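Local coordinates for uncharacterized protein (Streptococcus mutans, PDB 2QKP), which is of unknown function but forms the C-terminal, PAS-like domain of a longer hemerythrin-like protein and may take part in sensing or signalling, at residues Y126-I130 against K131-E135; N22-L25 against N26-L30; C69-P72 against K73-D76; V62-N65 against V66-H70. All coordinates share one frame; numbering follows the deposited sequence.

Contact 1 (Y126-I130 against K131-E135); sequences YVQDI and KPFFE
Gln128 reaches the edge of the Phe133 ring with its amide nitrogen. CG lies anti to the backbone N (chi1 -168°) and the chain is extended beyond it, carrying NE2 to the ring edge, in the ring plane and 3.7 Å from Phe133 CE2, the amide itself standing at a right angle to the ring. Its polar end has a stronger partner across the dimer: NE2 is bonded to OE1 of Gln128 in the second subunit, a reason for a buried amide here.

Asp129, next along, reaches forward to the residues that follow. Its OD1 accepts the N-H of Lys131 at 3.1 Å, a bond arriving from above the carboxylate plane, and the same oxygen also accepts Phe105 N of the adjacent strand. The other oxygen, OD2, rests 3.4 Å from CD of Pro132, a residue without an N-H to offer.

Ile130 ends the segment and brings both backbone and side chain. Its O accepts Phe133 N at 3.0 Å, closing a turn, while the same oxygen sits 3.9 Å above the centre of the Phe134 ring. A beta-branched side chain suits a place where it must meet two rings at once: CB meets Phe133 CD2 at 3.8 Å, and CD1, at the far end of the longer branch, meets Phe134 CZ at 3.8 Å. In the dimer it also packs on Phe133 of the second subunit.

The Asp129 side chain thus makes an Asx turn that takes the chain from the last strand of the PAS-like sheet, 120-129, into a C-terminal turn of helical shape at the subunit interface.

Contact 2 (N22-L25 against N26-L30); sequences NLIL and NHLPL
His27 folds back along the helix onto the carbonyl of Leu23, four residues earlier. Its CB already lies 3.6 Å from Leu23 O, and CG keeps the same separation from that oxygen. From there the ring, set by chi1 of -78°, swings its ND1 onto the carbonyl: ND1 donates to Leu23 O over 2.8 Å at 159°, with the oxygen almost in the ring plane, at the ring's edge. CE1, further out, lies alongside Leu23, 4.0 Å from CD2, the two side chains pointing the same way. ND1 therefore carries a proton, and histidine suits the place because its short stem delivers an N-H to a carbonyl that the backbone N-H of His27 reaches only weakly. That backbone N-H is shared with Ile24 O, at 3.0 Å.

Such a change from i to i+4 bonding towards i to i+3 appears as helix 18-27 runs out, and beyond it an inverse gamma turn centred on Pro29 leads the chain towards strand 31-36 of the PAS-like sheet. Leu28 follows Ile24 on the buried side, and it also packs on its counterpart, Leu28 of the second subunit.

One turn apart on another face, Asn22 and Asn26 set their amide planes 78° from each other and are joined through two waters. One water donates to both OD1 atoms; the other, 2.8 Å from Asn26 ND2, accepts from both ND2 atoms. Each amide oxygen has a further donor, Gly12 N of the second subunit for Asn22 and Asp46 N for Asn26.

Contact 3 (C69-P72 against K73-D76); sequences CHPP and KVLD
Pro71 and Val74 press together tightly, with Pro71 CG 3.5 Å from Val74 CG2, closer than carbon atoms usually come. Beside them, Lys73 curls back over the two prolines. With CG between backbone N and carbonyl carbon (chi1 80°) and further bends down the chain, its NZ ends 3.4 Å from Pro72 CD and 3.5 Å from Pro71 CB, while the aliphatic CD lies against the Pro71 ring. On the other flank, the His70 ring crosses Val74 at about a right angle, its ND1 3.9 Å from Val74 CG1; its CB faces Leu75 CB at 4.1 Å.

These side chains are placed by the backbone. Pro71 O takes Leu75 N at 2.9 Å, a bond of 161° whose donor lies nearly along the C=O axis, and Pro72 O takes Asp76 N at 3.2 Å. Proline suits both positions, since the first turn of a helix needs no N-H from them and their rings restrict the entering backbone. Further out, His70 touches Arg57 and Leu75 touches Glu67, tying the entry to the preceding loop.

Pro71 holds the N-cap position, and His70 and Leu75 occupy N' and N4, the positions of a hydrophobic staple, here with an imidazole in place of one apolar side chain. This is the N-terminus of helix 72-86, which precedes strand 92-99 as the long connecting helix does in PAS domains.

Contact 4 (V62-N65 against V66-H70); sequences VGRN and VELCH
Asn65 makes two hydrogen bonds to the turn that follows, one from its side chain and one from its backbone. The amide oxygen OD1 accepts Glu67 N at 3.1 Å along an almost straight 174° bond, in the carbonyl plane and on a lone pair. A chi1 of -167° turns CG beside the residue's own carbonyl and thereby presents OD1 to the turn. Asn65 O accepts Leu68 N at 3.0 Å, and one residue on, Val66 O takes Cys69 N at 2.9 Å; these successive i to i+3 bonds define the 3-10 segment. The backbone of Val66 is also bonded to that of Asp39. Asparagine suits the site because a short side chain ending in a carbonyl can satisfy an N-H at the start of the turn.

Van der Waals contacts are sparser. Glu67 CG lies 3.2 Å from Asn65 OD1. Arg64 lays its aliphatic part near the turn, CD standing 4.3 Å from Leu68 CB, while Cys69 SG approaches Arg64 CB at 4.3 Å. Cys69 also packs on Phe41, and Val66 is the buried residue of the turn.

Of charged pairs there is a long, weak one, from the Glu67 carboxylate to Lys79 of the following helix. Together these features form an Asx turn running into a short 3-10 turn, part of the loop that joins strand 41-44 to helix 72-86 of a PAS-like fold.

In the fold
The four contacts fall into two groups. Contacts 3 and 4 share Cys69 and His70, have centres about 10 Å apart, and touch where Leu75 CD2 packs 3.4 Å from Glu67 O, so the 3-10 turn packs against the start of helix 72-86, a few residues on. Contacts 1 and 2 lie at the subunit interface, their centres about 16 Å apart, and meet where Gln128 CB packs 3.6 Å from Leu30 CD2. Between the groups, contact 1 comes within about 10 Å of contacts 3 and 4 at the nearest atoms, without touching. Contacts 1 and 2 carry most of the subunit contact here; contact 4 adds Val62, which packs on Asn13 of the second subunit.

Contact 1 (Y126-I130 against K131-E135)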
# COMPACT_ATOMS: atom_id res chain seq x y z
N TYR A 126 7.53 0.68 -4.86
CA TYR A 126 6.15 1.04 -5.17
C TYR A 126 6.10 2.27 -6.05
O TYR A 126 6.88 3.26 -5.88
CB TYR A 126 5.30 1.18 -3.89
CG TYR A 126 5.85 2.05 -2.77
CD1 TYR A 126 5.47 3.39 -2.66
CD2 TYR A 126 6.73 1.53 -1.81
CE1 TYR A 126 5.93 4.18 -1.63
CE2 TYR A 126 7.21 2.31 -0.77
CZ TYR A 126 6.79 3.64 -0.69
OH TYR A 126 7.26 4.45 0.32
N VAL A 127 5.22 2.19 -7.04
CA VAL A 127 5.13 3.19 -8.08
C VAL A 127 3.72 3.79 -8.04
O VAL A 127 2.72 3.06 -8.01
CB VAL A 127 5.37 2.56 -9.48
CG1 VAL A 127 5.26 3.59 -10.53
CG2 VAL A 127 6.73 1.82 -9.56
N GLN A 128 3.65 5.12 -8.08
CA GLN A 128 2.35 5.80 -8.02
C GLN A 128 2.22 6.84 -9.12
O GLN A 128 3.20 7.50 -9.49
CB GLN A 128 2.19 6.48 -6.67
CG GLN A 128 0.73 6.98 -6.37
CD GLN A 128 0.61 7.50 -4.95
OE1 GLN A 128 1.62 7.65 -4.24
NE2 GLN A 128 -0.61 7.79 -4.52
N ASP A 129 1.01 7.01 -9.62
CA ASP A 129 0.76 8.14 -10.51
C ASP A 129 0.34 9.32 -9.63
O ASP A 129 -0.66 9.27 -8.88
CB ASP A 129 -0.30 7.78 -11.56
CG ASP A 129 -0.74 8.99 -12.37
OD1 ASP A 129 0.08 9.91 -12.61
OD2 ASP A 129 -1.94 9.01 -12.75
N ILE A 130 1.11 10.40 -9.71
CA ILE A 130 0.82 11.56 -8.88
C ILE A 130 0.24 12.74 -9.67
O ILE A 130 -0.10 13.78 -9.09
CB ILE A 130 2.03 12.01 -8.03
CG1 ILE A 130 3.24 12.35 -8.91
CG2 ILE A 130 2.43 10.90 -7.08
CD1 ILE A 130 4.33 13.11 -8.21
N LYS A 131 0.08 12.56 -10.98
CA LYS A 131 -0.51 13.60 -11.83
C LYS A 131 -1.86 14.11 -11.31
O LYS A 131 -2.08 15.34 -11.31
CB LYS A 131 -0.63 13.14 -13.30
CG LYS A 131 -1.16 14.26 -14.25
CD LYS A 131 -1.14 13.83 -15.69
CE LYS A 131 -0.90 15.03 -16.60
NZ LYS A 131 0.55 15.43 -16.61
N PRO A 132 -2.77 13.21 -10.86
CA PRO A 132 -4.07 13.64 -10.31
C PRO A 132 -3.97 14.64 -9.17
O PRO A 132 -4.88 15.48 -9.03
CB PRO A 132 -4.69 12.32 -9.83
CG PRO A 132 -4.13 11.31 -10.76
CD PRO A 132 -2.69 11.73 -10.88
N PHE A 133 -2.89 14.60 -8.39
CA PHE A 133 -2.74 15.47 -7.22
C PHE A 133 -2.40 16.91 -7.60
O PHE A 133 -2.61 17.82 -6.80
CB PHE A 133 -1.68 14.96 -6.26
CG PHE A 133 -1.95 13.57 -5.74
CD1 PHE A 133 -3.22 13.22 -5.30
CD2 PHE A 133 -0.94 12.63 -5.66
CE1 PHE A 133 -3.48 11.95 -4.83
CE2 PHE A 133 -1.21 11.36 -5.17
CZ PHE A 133 -2.48 11.03 -4.76
N PHE A 134 -1.85 17.10 -8.80
CA PHE A 134 -1.45 18.44 -9.27
C PHE A 134 -2.66 19.39 -9.45
O PHE A 134 -2.49 20.61 -9.50
CB PHE A 134 -0.61 18.36 -10.56
CG PHE A 134 0.70 17.59 -10.42
CD1 PHE A 134 1.28 16.97 -11.54
CD2 PHE A 134 1.35 17.49 -9.19
CE1 PHE A 134 2.50 16.27 -11.43
CE2 PHE A 134 2.56 16.79 -9.07
CZ PHE A 134 3.14 16.18 -10.19
N GLU A 135 -3.86 18.82 -9.53
CA GLU A 135 -5.12 19.58 -9.67
C GLU A 135 -5.53 20.22 -8.34
O GLU A 135 -6.18 21.29 -8.32
CB GLU A 135 -6.23 18.65 -10.17
CG GLU A 135 -6.12 18.24 -11.65
CD GLU A 135 -4.69 18.22 -12.20
OE1 GLU A 135 -3.85 17.44 -11.69
OE2 GLU A 135 -4.40 19.00 -13.15

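Contact 2 (N22-L25 against N26-L30)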
# COMPACT_ATOMS: atom_id res chain seq x y z
N ASN A 22 -4.19 -10.10 0.67
CA ASN A 22 -3.99 -10.10 -0.78
C ASN A 22 -4.93 -9.13 -1.50
O ASN A 22 -4.48 -8.37 -2.36
CB ASN A 22 -4.15 -11.54 -1.36
CG ASN A 22 -3.77 -11.61 -2.83
OD1 ASN A 22 -2.68 -11.21 -3.19
ND2 ASN A 22 -4.70 -12.07 -3.69
N LEU A 23 -6.23 -9.14 -1.16
CA LEU A 23 -7.15 -8.16 -1.76
C LEU A 23 -6.70 -6.72 -1.51
O LEU A 23 -6.73 -5.88 -2.39
CB LEU A 23 -8.54 -8.32 -1.17
CG LEU A 23 -9.34 -9.50 -1.73
CD1 LEU A 23 -10.49 -9.76 -0.80
CD2 LEU A 23 -9.82 -9.23 -3.18
N ILE A 24 -6.26 -6.46 -0.29
CA ILE A 24 -5.82 -5.08 0.05
C ILE A 24 -4.63 -4.68 -0.81
O ILE A 24 -4.63 -3.61 -1.40
CB ILE A 24 -5.50 -4.96 1.54
CG1 ILE A 24 -6.82 -4.96 2.34
CG2 ILE A 24 -4.68 -3.67 1.81
CD1 ILE A 24 -6.62 -5.29 3.83
N LEU A 25 -3.63 -5.55 -0.92
CA LEU A 25 -2.44 -5.24 -1.70
C LEU A 25 -2.79 -4.97 -3.14
O LEU A 25 -2.13 -4.15 -3.81
CB LEU A 25 -1.40 -6.37 -1.60
CG LEU A 25 -0.66 -6.43 -0.26
CD1 LEU A 25 0.00 -7.80 -0.06
CD2 LEU A 25 0.38 -5.29 -0.06
N ASN A 26 -3.81 -5.67 -3.64
CA ASN A 26 -4.27 -5.46 -5.03
C ASN A 26 -5.16 -4.23 -5.26
O ASN A 26 -5.34 -3.82 -6.42
CB ASN A 26 -5.00 -6.72 -5.51
CG ASN A 26 -4.06 -7.91 -5.68
OD1 ASN A 26 -2.84 -7.74 -5.77
ND2 ASN A 26 -4.62 -9.13 -5.70
N HIS A 27 -5.73 -3.68 -4.19
CA HIS A 27 -6.61 -2.50 -4.30
C HIS A 27 -5.92 -1.19 -3.98
O HIS A 27 -6.51 -0.10 -4.10
CB HIS A 27 -7.87 -2.65 -3.43
CG HIS A 27 -8.90 -3.55 -4.04
ND1 HIS A 27 -8.78 -4.92 -4.01
CD2 HIS A 27 -10.05 -3.28 -4.71
CE1 HIS A 27 -9.84 -5.46 -4.61
NE2 HIS A 27 -10.61 -4.48 -5.06
N LEU A 28 -4.65 -1.26 -3.59
CA LEU A 28 -3.90 -0.02 -3.35
C LEU A 28 -3.53 0.61 -4.68
O LEU A 28 -3.33 -0.11 -5.65
CB LEU A 28 -2.68 -0.31 -2.48
CG LEU A 28 -2.97 -0.69 -1.01
CD1 LEU A 28 -1.71 -1.27 -0.38
CD2 LEU A 28 -3.47 0.51 -0.20
N PRO A 29 -3.40 1.96 -4.73
CA PRO A 29 -3.17 2.64 -5.99
C PRO A 29 -1.66 2.66 -6.36
O PRO A 29 -1.12 3.72 -6.75
CB PRO A 29 -3.67 4.06 -5.69
CG PRO A 29 -3.31 4.27 -4.29
CD PRO A 29 -3.44 2.91 -3.61
N LEU A 30 -1.02 1.50 -6.26
CA LEU A 30 0.44 1.41 -6.39
C LEU A 30 0.77 0.13 -7.13
O LEU A 30 0.10 -0.87 -6.93
CB LEU A 30 1.10 1.32 -5.01
CG LEU A 30 0.82 2.44 -4.01
CD1 LEU A 30 1.22 2.08 -2.56
CD2 LEU A 30 1.55 3.71 -4.46
O HOH W 1 -1.14 -9.02 -4.00
O HOH W 2 -4.03 -11.73 -6.67

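Contact 3 (C69-P72 against K73-D76)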
# COMPACT_ATOMS: atom_id res chain seq x y z
N CYS A 69 16.24 -9.51 -14.03
CA CYS A 69 14.95 -8.84 -14.17
C CYS A 69 15.03 -7.45 -14.78
O CYS A 69 14.00 -6.80 -14.95
CB CYS A 69 14.27 -8.74 -12.81
SG CYS A 69 13.91 -10.36 -12.14
N HIS A 70 16.25 -7.02 -15.11
CA HIS A 70 16.48 -5.70 -15.70
C HIS A 70 17.58 -5.79 -16.77
O HIS A 70 18.51 -6.59 -16.63
CB HIS A 70 16.96 -4.69 -14.64
CG HIS A 70 16.08 -4.61 -13.44
ND1 HIS A 70 14.95 -3.82 -13.39
CD2 HIS A 70 16.17 -5.20 -12.22
CE1 HIS A 70 14.37 -3.94 -12.21
NE2 HIS A 70 15.10 -4.77 -11.48
N PRO A 71 17.48 -4.96 -17.83
CA PRO A 71 18.58 -4.85 -18.79
C PRO A 71 19.83 -4.30 -18.09
O PRO A 71 19.69 -3.62 -17.07
CB PRO A 71 18.06 -3.83 -19.81
CG PRO A 71 16.97 -3.09 -19.10
CD PRO A 71 16.35 -4.08 -18.18
N PRO A 72 21.03 -4.59 -18.62
CA PRO A 72 22.31 -4.18 -18.02
C PRO A 72 22.37 -2.74 -17.49
O PRO A 72 22.85 -2.51 -16.38
CB PRO A 72 23.31 -4.38 -19.16
CG PRO A 72 22.75 -5.53 -19.93
CD PRO A 72 21.25 -5.37 -19.87
N LYS A 73 21.88 -1.77 -18.28
CA LYS A 73 22.03 -0.35 -17.93
C LYS A 73 21.11 0.09 -16.77
O LYS A 73 21.52 0.88 -15.90
CB LYS A 73 21.87 0.54 -19.18
CG LYS A 73 20.43 0.85 -19.65
CD LYS A 73 19.60 -0.37 -20.09
CE LYS A 73 20.06 -1.00 -21.40
NZ LYS A 73 20.87 -2.23 -21.19
N VAL A 74 19.89 -0.43 -16.77
CA VAL A 74 18.98 -0.27 -15.63
C VAL A 74 19.55 -0.99 -14.39
O VAL A 74 19.55 -0.43 -13.30
CB VAL A 74 17.56 -0.81 -15.96
CG1 VAL A 74 16.59 -0.55 -14.80
CG2 VAL A 74 17.03 -0.17 -17.25
N LEU A 75 20.06 -2.20 -14.58
CA LEU A 75 20.57 -3.02 -13.46
C LEU A 75 21.68 -2.38 -12.62
O LEU A 75 21.66 -2.49 -11.39
CB LEU A 75 21.00 -4.41 -13.94
CG LEU A 75 21.43 -5.45 -12.89
CD1 LEU A 75 20.29 -5.82 -11.92
CD2 LEU A 75 21.96 -6.69 -13.59
N ASP A 76 22.64 -1.71 -13.25
CA ASP A 76 23.74 -1.07 -12.50
C ASP A 76 23.22 -0.03 -11.49
O ASP A 76 23.72 0.05 -10.36
CB ASP A 76 24.75 -0.40 -13.44
CG ASP A 76 25.51 -1.41 -14.29
OD1 ASP A 76 26.45 -2.05 -13.76
OD2 ASP A 76 25.18 -1.55 -15.48

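Contact 4 (V62-N65 against V66-H70)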
# COMPACT_ATOMS: atom_id res chain seq x y z
N VAL A 62 9.24 -13.96 -11.85
CA VAL A 62 9.10 -14.35 -10.44
C VAL A 62 9.98 -15.54 -10.09
O VAL A 62 10.03 -16.53 -10.84
CB VAL A 62 7.64 -14.74 -10.10
CG1 VAL A 62 7.53 -15.24 -8.66
CG2 VAL A 62 6.70 -13.56 -10.34
N GLY A 63 10.66 -15.45 -8.94
CA GLY A 63 11.56 -16.50 -8.47
C GLY A 63 12.98 -16.32 -8.96
O GLY A 63 13.89 -17.01 -8.50
N ARG A 64 13.18 -15.39 -9.90
CA ARG A 64 14.50 -15.10 -10.46
C ARG A 64 15.26 -14.06 -9.65
O ARG A 64 14.65 -13.15 -9.07
CB ARG A 64 14.38 -14.60 -11.91
CG ARG A 64 13.80 -15.60 -12.90
CD ARG A 64 14.11 -15.20 -14.33
NE ARG A 64 13.27 -15.91 -15.28
CZ ARG A 64 13.46 -17.18 -15.65
NH1 ARG A 64 14.46 -17.90 -15.13
NH2 ARG A 64 12.63 -17.74 -16.52
N ASN A 65 16.59 -14.20 -9.62
CA ASN A 65 17.45 -13.18 -9.05
C ASN A 65 17.21 -11.86 -9.78
O ASN A 65 16.93 -11.84 -10.98
CB ASN A 65 18.93 -13.60 -9.15
CG ASN A 65 19.86 -12.73 -8.31
OD1 ASN A 65 20.03 -11.54 -8.56
ND2 ASN A 65 20.51 -13.36 -7.32
N VAL A 66 17.28 -10.76 -9.03
CA VAL A 66 16.97 -9.43 -9.57
C VAL A 66 17.86 -9.07 -10.77
O VAL A 66 17.45 -8.32 -11.66
CB VAL A 66 17.02 -8.31 -8.48
CG1 VAL A 66 18.43 -8.13 -7.91
CG2 VAL A 66 16.48 -6.99 -9.02
N GLU A 67 19.05 -9.64 -10.79
CA GLU A 67 20.01 -9.39 -11.85
C GLU A 67 19.57 -9.91 -13.22
O GLU A 67 20.15 -9.55 -14.24
CB GLU A 67 21.37 -9.93 -11.42
CG GLU A 67 21.80 -9.39 -10.06
CD GLU A 67 23.19 -9.83 -9.66
OE1 GLU A 67 24.14 -9.60 -10.44
OE2 GLU A 67 23.33 -10.40 -8.55
N LEU A 68 18.51 -10.72 -13.25
CA LEU A 68 17.92 -11.21 -14.49
C LEU A 68 16.64 -10.45 -14.87
O LEU A 68 16.03 -10.73 -15.91
CB LEU A 68 17.63 -12.71 -14.38
CG LEU A 68 18.82 -13.66 -14.55
CD1 LEU A 68 18.51 -15.02 -13.97
CD2 LEU A 68 19.23 -13.79 -16.03
N CYS A 69 16.24 -9.51 -14.03
CA CYS A 69 14.95 -8.84 -14.17
C CYS A 69 15.03 -7.45 -14.78
O CYS A 69 14.00 -6.80 -14.95
CB CYS A 69 14.27 -8.74 -12.81
SG CYS A 69 13.91 -10.36 -12.14
N HIS A 70 16.25 -7.02 -15.11
CA HIS A 70 16.48 -5.70 -15.70
C HIS A 70 17.58 -5.79 -16.77
O HIS A 70 18.51 -6.59 -16.63
CB HIS A 70 16.96 -4.69 -14.64
CG HIS A 70 16.08 -4.61 -13.44
ND1 HIS A 70 14.95 -3.82 -13.39
CD2 HIS A 70 16.17 -5.20 -12.22
CE1 HIS A 70 14.37 -3.94 -12.21
NE2 HIS A 70 15.10 -4.77 -11.48